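Local coordinates for phosphatidylglycerophosphatase and protein-tyrosine phosphatase 1 (Mus musculus, PDB 3RGO) that dephosphorylates phosphatidylglycerophosphate to phosphatidylglycerol, an essential step toward the mitochondrial phospholipid cardiolipin, at residues Lys77-Gln80 with Phe81-Tyr85; Thr105-Ala108 with Ala109-Gln113. All blocks are in the same frame, centred on the assembly; numbering follows the deposited sequence.

How the contacts relate
Contact 1 (77-80 with 81-85) and contact 2 (105-108 with 109-113) each join successive turns of a single helix, 72-88 and 102-115 respectively, and their centres lie about 11 Å apart. The two helices pack against each other: Val79 CG2 comes to 3.6 Å from Tyr110 N, while the side chain of Gln113 rests on Val79, Gln80 and Leu83. Contact 2 is the one near the active site. Its helix follows the phosphate-binding loop that begins with Cys96, the predicted phosphocysteine nucleophile, and the Met106 side chain is about 8 Å from that of Cys96. Contact 1 lies away from it, where helix 72-88 packs against the central sheet.

Contact 1: Lys77-Gln80 with Phe81-Tyr85; sequences KGVQ and FALKY
Over one face of the Phe81 ring lies Tyr85 CD2, 4.2 Å above the plane and offset toward the rim; the Tyr85 ring in turn meets Phe81 CE1 at its edge, in plane. From the preceding turn Gly78 O approaches the Phe81 ring obliquely, and Phe81 CB sits 3.3 Å from both Lys77 O and Gly78 O. With CG anti to the backbone N (chi1 -174°), the Phe81 ring is carried to the sheet side of helix 72-88, where it touches Ile33, Glu57 and Leu59. On another side of the helix Val79 and Leu83 lie side by side and point the same way, Val79 CG1 4.0 Å from Leu83 CD1. Leu83 CG also comes to 3.2 Å from Val79 O, while Leu83 N hydrogen-bonds that same oxygen at 2.9 Å. Shortening Leu83 to an alanine would probably open a gap beside Val79 CG1 and Gln113, leaving that valine methyl without its leucine partner. Lys84 N makes the next i to i+4 bond of the alpha-helix, to Gln80 O (2.9 Å); the extended Lys84 chain ends in a salt bridge to Glu57, which also hydrogen-bonds Tyr85 OH. The chemistry therefore differs by side: mainly aliphatic groups, Val79, Ala82 and Leu83, meet Tyr110 and Gln113 of helix 102-115, whereas aromatic rings and a shared carboxylate tie the helix to strand 57-61.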
ATOM      1  N   LYS A  77      -6.169  -4.000   7.741  1.00 46.21           N
ATOM      2  CA  LYS A  77      -4.960  -3.730   8.512  1.00 48.09           C
ATOM      3  C   LYS A  77      -4.083  -2.719   7.782  1.00 41.21           C
ATOM      4  O   LYS A  77      -3.590  -1.759   8.380  1.00 41.70           O
ATOM      5  CB  LYS A  77      -4.174  -5.018   8.770  1.00 52.33           C
ATOM      6  CG  LYS A  77      -4.533  -5.716  10.068  1.00 60.95           C
ATOM      7  CD  LYS A  77      -3.587  -6.873  10.351  1.00 67.40           C
ATOM      8  CE  LYS A  77      -3.915  -7.544  11.677  1.00 73.72           C
ATOM      9  NZ  LYS A  77      -2.987  -8.673  11.971  1.00 77.09           N
ATOM     10  N   GLY A  78      -3.900  -2.937   6.485  1.00 36.81           N
ATOM     11  CA  GLY A  78      -3.083  -2.057   5.670  1.00 36.19           C
ATOM     12  C   GLY A  78      -3.656  -0.657   5.618  1.00 36.08           C
ATOM     13  O   GLY A  78      -2.938   0.329   5.767  1.00 36.18           O
ATOM     14  N   VAL A  79      -4.966  -0.570   5.419  1.00 36.71           N
ATOM     15  CA  VAL A  79      -5.627   0.720   5.310  1.00 33.09           C
ATOM     16  C   VAL A  79      -5.596   1.486   6.637  1.00 37.39           C
ATOM     17  O   VAL A  79      -5.287   2.677   6.665  1.00 40.85           O
ATOM     18  CB  VAL A  79      -7.073   0.560   4.796  1.00 37.49           C
ATOM     19  CG1 VAL A  79      -7.803   1.893   4.816  1.00 37.36           C
ATOM     20  CG2 VAL A  79      -7.060  -0.045   3.388  1.00 34.52           C
ATOM     21  N   GLN A  80      -5.908   0.802   7.734  1.00 35.46           N
ATOM     22  CA  GLN A  80      -5.859   1.432   9.051  1.00 41.86           C
ATOM     23  C   GLN A  80      -4.443   1.895   9.390  1.00 39.04           C
ATOM     24  O   GLN A  80      -4.257   2.896  10.076  1.00 39.71           O
ATOM     25  CB  GLN A  80      -6.388   0.483  10.131  1.00 50.21           C
ATOM     26  CG  GLN A  80      -7.858   0.108   9.959  1.00 56.13           C
ATOM     27  CD  GLN A  80      -8.778   1.319   9.921  1.00 60.42           C
ATOM     28  OE1 GLN A  80      -8.645   2.244  10.728  1.00 63.98           O
ATOM     29  NE2 GLN A  80      -9.724   1.313   8.988  1.00 57.27           N
ATOM     30  N   PHE A  81      -3.447   1.160   8.903  1.00 37.14           N
ATOM     31  CA  PHE A  81      -2.047   1.543   9.076  1.00 37.78           C
ATOM     32  C   PHE A  81      -1.768   2.852   8.344  1.00 37.67           C
ATOM     33  O   PHE A  81      -1.153   3.763   8.894  1.00 39.65           O
ATOM     34  CB  PHE A  81      -1.132   0.435   8.548  1.00 37.31           C
ATOM     35  CG  PHE A  81       0.339   0.667   8.803  1.00 39.12           C
ATOM     36  CD1 PHE A  81       0.901   0.377  10.037  1.00 40.87           C
ATOM     37  CD2 PHE A  81       1.164   1.141   7.791  1.00 35.06           C
ATOM     38  CE1 PHE A  81       2.257   0.571  10.262  1.00 40.30           C
ATOM     39  CE2 PHE A  81       2.519   1.335   8.003  1.00 34.20           C
ATOM     40  CZ  PHE A  81       3.068   1.050   9.243  1.00 37.81           C
ATOM     41  N   ALA A  82      -2.240   2.948   7.104  1.00 38.28           N
ATOM     42  CA  ALA A  82      -2.084   4.177   6.329  1.00 37.99           C
ATOM     43  C   ALA A  82      -2.795   5.346   7.009  1.00 38.78           C
ATOM     44  O   ALA A  82      -2.281   6.461   7.046  1.00 36.55           O
ATOM     45  CB  ALA A  82      -2.614   3.986   4.912  1.00 37.30           C
ATOM     46  N   LEU A  83      -3.980   5.078   7.553  1.00 41.92           N
ATOM     47  CA  LEU A  83      -4.782   6.123   8.185  1.00 42.49           C
ATOM     48  C   LEU A  83      -4.144   6.583   9.488  1.00 45.11           C
ATOM     49  O   LEU A  83      -4.239   7.756   9.860  1.00 45.96           O
ATOM     50  CB  LEU A  83      -6.209   5.633   8.425  1.00 45.10           C
ATOM     51  CG  LEU A  83      -7.023   5.324   7.163  1.00 47.95           C
ATOM     52  CD1 LEU A  83      -8.404   4.785   7.513  1.00 50.89           C
ATOM     53  CD2 LEU A  83      -7.143   6.561   6.288  1.00 47.73           C
ATOM     54  N   LYS A  84      -3.504   5.647  10.182  1.00 45.62           N
ATOM     55  CA  LYS A  84      -2.713   5.966  11.362  1.00 48.68           C
ATOM     56  C   LYS A  84      -1.723   7.076  11.037  1.00 43.99           C
ATOM     57  O   LYS A  84      -1.618   8.061  11.766  1.00 42.06           O
ATOM     58  CB  LYS A  84      -1.964   4.721  11.842  1.00 53.82           C
ATOM     59  CG  LYS A  84      -0.892   4.980  12.891  1.00 60.36           C
ATOM     60  CD  LYS A  84      -0.091   3.712  13.164  1.00 63.66           C
ATOM     61  CE  LYS A  84       0.988   3.938  14.207  1.00 68.34           C
ATOM     62  NZ  LYS A  84       1.683   2.667  14.547  1.00 70.28           N
ATOM     63  N   TYR A  85      -1.000   6.920   9.934  1.00 43.97           N
ATOM     64  CA  TYR A  85      -0.004   7.917   9.549  1.00 44.84           C
ATOM     65  C   TYR A  85      -0.602   9.175   8.911  1.00 46.53           C
ATOM     66  O   TYR A  85      -0.039  10.261   9.037  1.00 49.94           O
ATOM     67  CB  TYR A  85       1.117   7.294   8.707  1.00 42.35           C
ATOM     68  CG  TYR A  85       2.078   6.530   9.588  1.00 46.60           C
ATOM     69  CD1 TYR A  85       3.041   7.202  10.335  1.00 49.06           C
ATOM     70  CD2 TYR A  85       1.989   5.150   9.722  1.00 45.09           C
ATOM     71  CE1 TYR A  85       3.901   6.521  11.170  1.00 46.82           C
ATOM     72  CE2 TYR A  85       2.849   4.459  10.552  1.00 45.42           C
ATOM     73  CZ  TYR A  85       3.800   5.150  11.276  1.00 48.02           C
ATOM     74  OH  TYR A  85       4.659   4.468  12.104  1.00 49.92           O
TER

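Contact 2: Thr105-Ala108 with Ala109-Gln113; sequences TMVA and AYLIQ
Ala108, Ala109 and Val107 carry this contact, through their backbone as much as their small side chains. Ala108 O accepts from Ile112 N at 2.9 Å, and the Ile112 side chain folds back over the same oxygen: CG1, set beside its own backbone N by a chi1 of -71°, comes to 3.1 Å from Ala108 O, with CD1 reaching on past it. The Ala108 methyl itself turns outward to Leu143 of helix 137-154. Ala109 N donates to Thr105 O at 3.0 Å. Ala109 CB rests 3.5 Å from Met106 O, the acceptor for Tyr110 N. Val107 O has a fuller surround. Leu111 N approaches it nearly straight, with an N-H...O angle of 167°, while Tyr110 CB lies 3.3 Å from it and the edge of the Tyr110 ring faces it close to the ring plane. Beyond the carbonyl, the Val107 and Leu111 side chains lie side by side, CG1 of the first 4.2 Å from CD1 of the second, forming an aliphatic strip against Ile126 of helix 119-129; Leu111 and Ile112 extend it to Ala122. Two buried hydroxyls find partners elsewhere: Tyr110 OH hydrogen-bonds Asp6 OD2, and Thr105 OG1 hydrogen-bonds Ser101 O, one turn back and within the phosphate-binding loop. All eight touching residues are buried, and the carbonyls of residues 105 to 108 are each satisfied within the helix, so that Val107, Leu111 and Ile112 meet helix 119-129 through aliphatic groups alone. As in other cysteine-dependent phosphatases, a helix starting at this loop would probably direct the positive end of its dipole toward the phosphate of a substrate.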
ATOM      1  N   THR A 105      -3.062  -2.818  -5.615  1.00 33.99           N
ATOM      2  CA  THR A 105      -4.330  -3.260  -5.043  1.00 34.61           C
ATOM      3  C   THR A 105      -4.511  -2.740  -3.615  1.00 35.52           C
ATOM      4  O   THR A 105      -5.605  -2.313  -3.224  1.00 34.57           O
ATOM      5  CB  THR A 105      -4.428  -4.793  -5.080  1.00 35.54           C
ATOM      6  OG1 THR A 105      -4.379  -5.230  -6.443  1.00 31.11           O
ATOM      7  CG2 THR A 105      -5.727  -5.268  -4.442  1.00 38.62           C
ATOM      8  N   MET A 106      -3.428  -2.771  -2.844  1.00 30.99           N
ATOM      9  CA  MET A 106      -3.434  -2.252  -1.474  1.00 30.92           C
ATOM     10  C   MET A 106      -3.775  -0.770  -1.465  1.00 32.78           C
ATOM     11  O   MET A 106      -4.606  -0.311  -0.667  1.00 34.07           O
ATOM     12  CB  MET A 106      -2.069  -2.483  -0.809  1.00 30.77           C
ATOM     13  CG  MET A 106      -1.970  -1.976   0.638  1.00 33.00           C
ATOM     14  SD  MET A 106      -2.943  -2.963   1.826  1.00 38.88           S
ATOM     15  CE  MET A 106      -2.271  -4.594   1.522  1.00186.99           C
ATOM     16  N   VAL A 107      -3.125  -0.019  -2.350  1.00 32.09           N
ATOM     17  CA  VAL A 107      -3.392   1.411  -2.471  1.00 32.80           C
ATOM     18  C   VAL A 107      -4.830   1.651  -2.928  1.00 33.34           C
ATOM     19  O   VAL A 107      -5.477   2.595  -2.476  1.00 35.81           O
ATOM     20  CB  VAL A 107      -2.385   2.125  -3.417  1.00 34.59           C
ATOM     21  CG1 VAL A 107      -2.802   3.572  -3.651  1.00 33.40           C
ATOM     22  CG2 VAL A 107      -0.960   2.066  -2.844  1.00 30.91           C
ATOM     23  N   ALA A 108      -5.329   0.791  -3.816  1.00 30.88           N
ATOM     24  CA  ALA A 108      -6.718   0.864  -4.258  1.00 33.43           C
ATOM     25  C   ALA A 108      -7.679   0.769  -3.081  1.00 34.41           C
ATOM     26  O   ALA A 108      -8.654   1.512  -3.006  1.00 31.72           O
ATOM     27  CB  ALA A 108      -7.024  -0.240  -5.292  1.00 31.65           C
ATOM     28  N   ALA A 109      -7.406  -0.148  -2.160  1.00 34.93           N
ATOM     29  CA  ALA A 109      -8.284  -0.328  -1.013  1.00 35.56           C
ATOM     30  C   ALA A 109      -8.289   0.931  -0.147  1.00 35.29           C
ATOM     31  O   ALA A 109      -9.343   1.390   0.291  1.00 36.86           O
ATOM     32  CB  ALA A 109      -7.860  -1.546  -0.202  1.00 36.51           C
ATOM     33  N   TYR A 110      -7.102   1.479   0.090  1.00 33.94           N
ATOM     34  CA  TYR A 110      -6.952   2.745   0.801  1.00 31.15           C
ATOM     35  C   TYR A 110      -7.832   3.839   0.192  1.00 35.24           C
ATOM     36  O   TYR A 110      -8.609   4.480   0.900  1.00 37.69           O
ATOM     37  CB  TYR A 110      -5.478   3.173   0.790  1.00 35.77           C
ATOM     38  CG  TYR A 110      -5.228   4.629   1.106  1.00 35.81           C
ATOM     39  CD1 TYR A 110      -5.219   5.085   2.418  1.00 37.73           C
ATOM     40  CD2 TYR A 110      -4.988   5.548   0.089  1.00 35.61           C
ATOM     41  CE1 TYR A 110      -4.989   6.423   2.711  1.00 38.59           C
ATOM     42  CE2 TYR A 110      -4.755   6.877   0.366  1.00 35.43           C
ATOM     43  CZ  TYR A 110      -4.758   7.313   1.677  1.00 38.84           C
ATOM     44  OH  TYR A 110      -4.525   8.640   1.955  1.00 41.68           O
ATOM     45  N   LEU A 111      -7.713   4.044  -1.119  1.00 34.50           N
ATOM     46  CA  LEU A 111      -8.492   5.073  -1.805  1.00 36.35           C
ATOM     47  C   LEU A 111      -9.996   4.811  -1.743  1.00 39.76           C
ATOM     48  O   LEU A 111     -10.799   5.740  -1.582  1.00 39.81           O
ATOM     49  CB  LEU A 111      -8.034   5.208  -3.257  1.00 33.99           C
ATOM     50  CG  LEU A 111      -6.609   5.736  -3.450  1.00 31.94           C
ATOM     51  CD1 LEU A 111      -6.208   5.656  -4.915  1.00 30.65           C
ATOM     52  CD2 LEU A 111      -6.474   7.165  -2.923  1.00 33.52           C
ATOM     53  N   ILE A 112     -10.381   3.548  -1.884  1.00 34.73           N
ATOM     54  CA  ILE A 112     -11.787   3.185  -1.773  1.00 36.11           C
ATOM     55  C   ILE A 112     -12.356   3.651  -0.442  1.00 39.19           C
ATOM     56  O   ILE A 112     -13.410   4.283  -0.391  1.00 38.83           O
ATOM     57  CB  ILE A 112     -11.997   1.666  -1.930  1.00 35.64           C
ATOM     58  CG1 ILE A 112     -11.743   1.251  -3.385  1.00 40.80           C
ATOM     59  CG2 ILE A 112     -13.404   1.270  -1.495  1.00 36.24           C
ATOM     60  CD1 ILE A 112     -11.716  -0.252  -3.611  1.00 40.60           C
ATOM     61  N   GLN A 113     -11.645   3.344   0.635  1.00 33.25           N
ATOM     62  CA  GLN A 113     -12.117   3.684   1.966  1.00 38.56           C
ATOM     63  C   GLN A 113     -12.089   5.189   2.194  1.00 39.66           C
ATOM     64  O   GLN A 113     -13.062   5.765   2.671  1.00 42.21           O
ATOM     65  CB  GLN A 113     -11.293   2.971   3.038  1.00 40.05           C
ATOM     66  CG  GLN A 113     -11.587   3.485   4.446  1.00 46.40           C
ATOM     67  CD  GLN A 113     -11.260   2.475   5.517  1.00 49.10           C
ATOM     68  OE1 GLN A 113     -11.117   1.286   5.240  1.00 53.07           O
ATOM     69  NE2 GLN A 113     -11.138   2.942   6.754  1.00 51.46           N
TER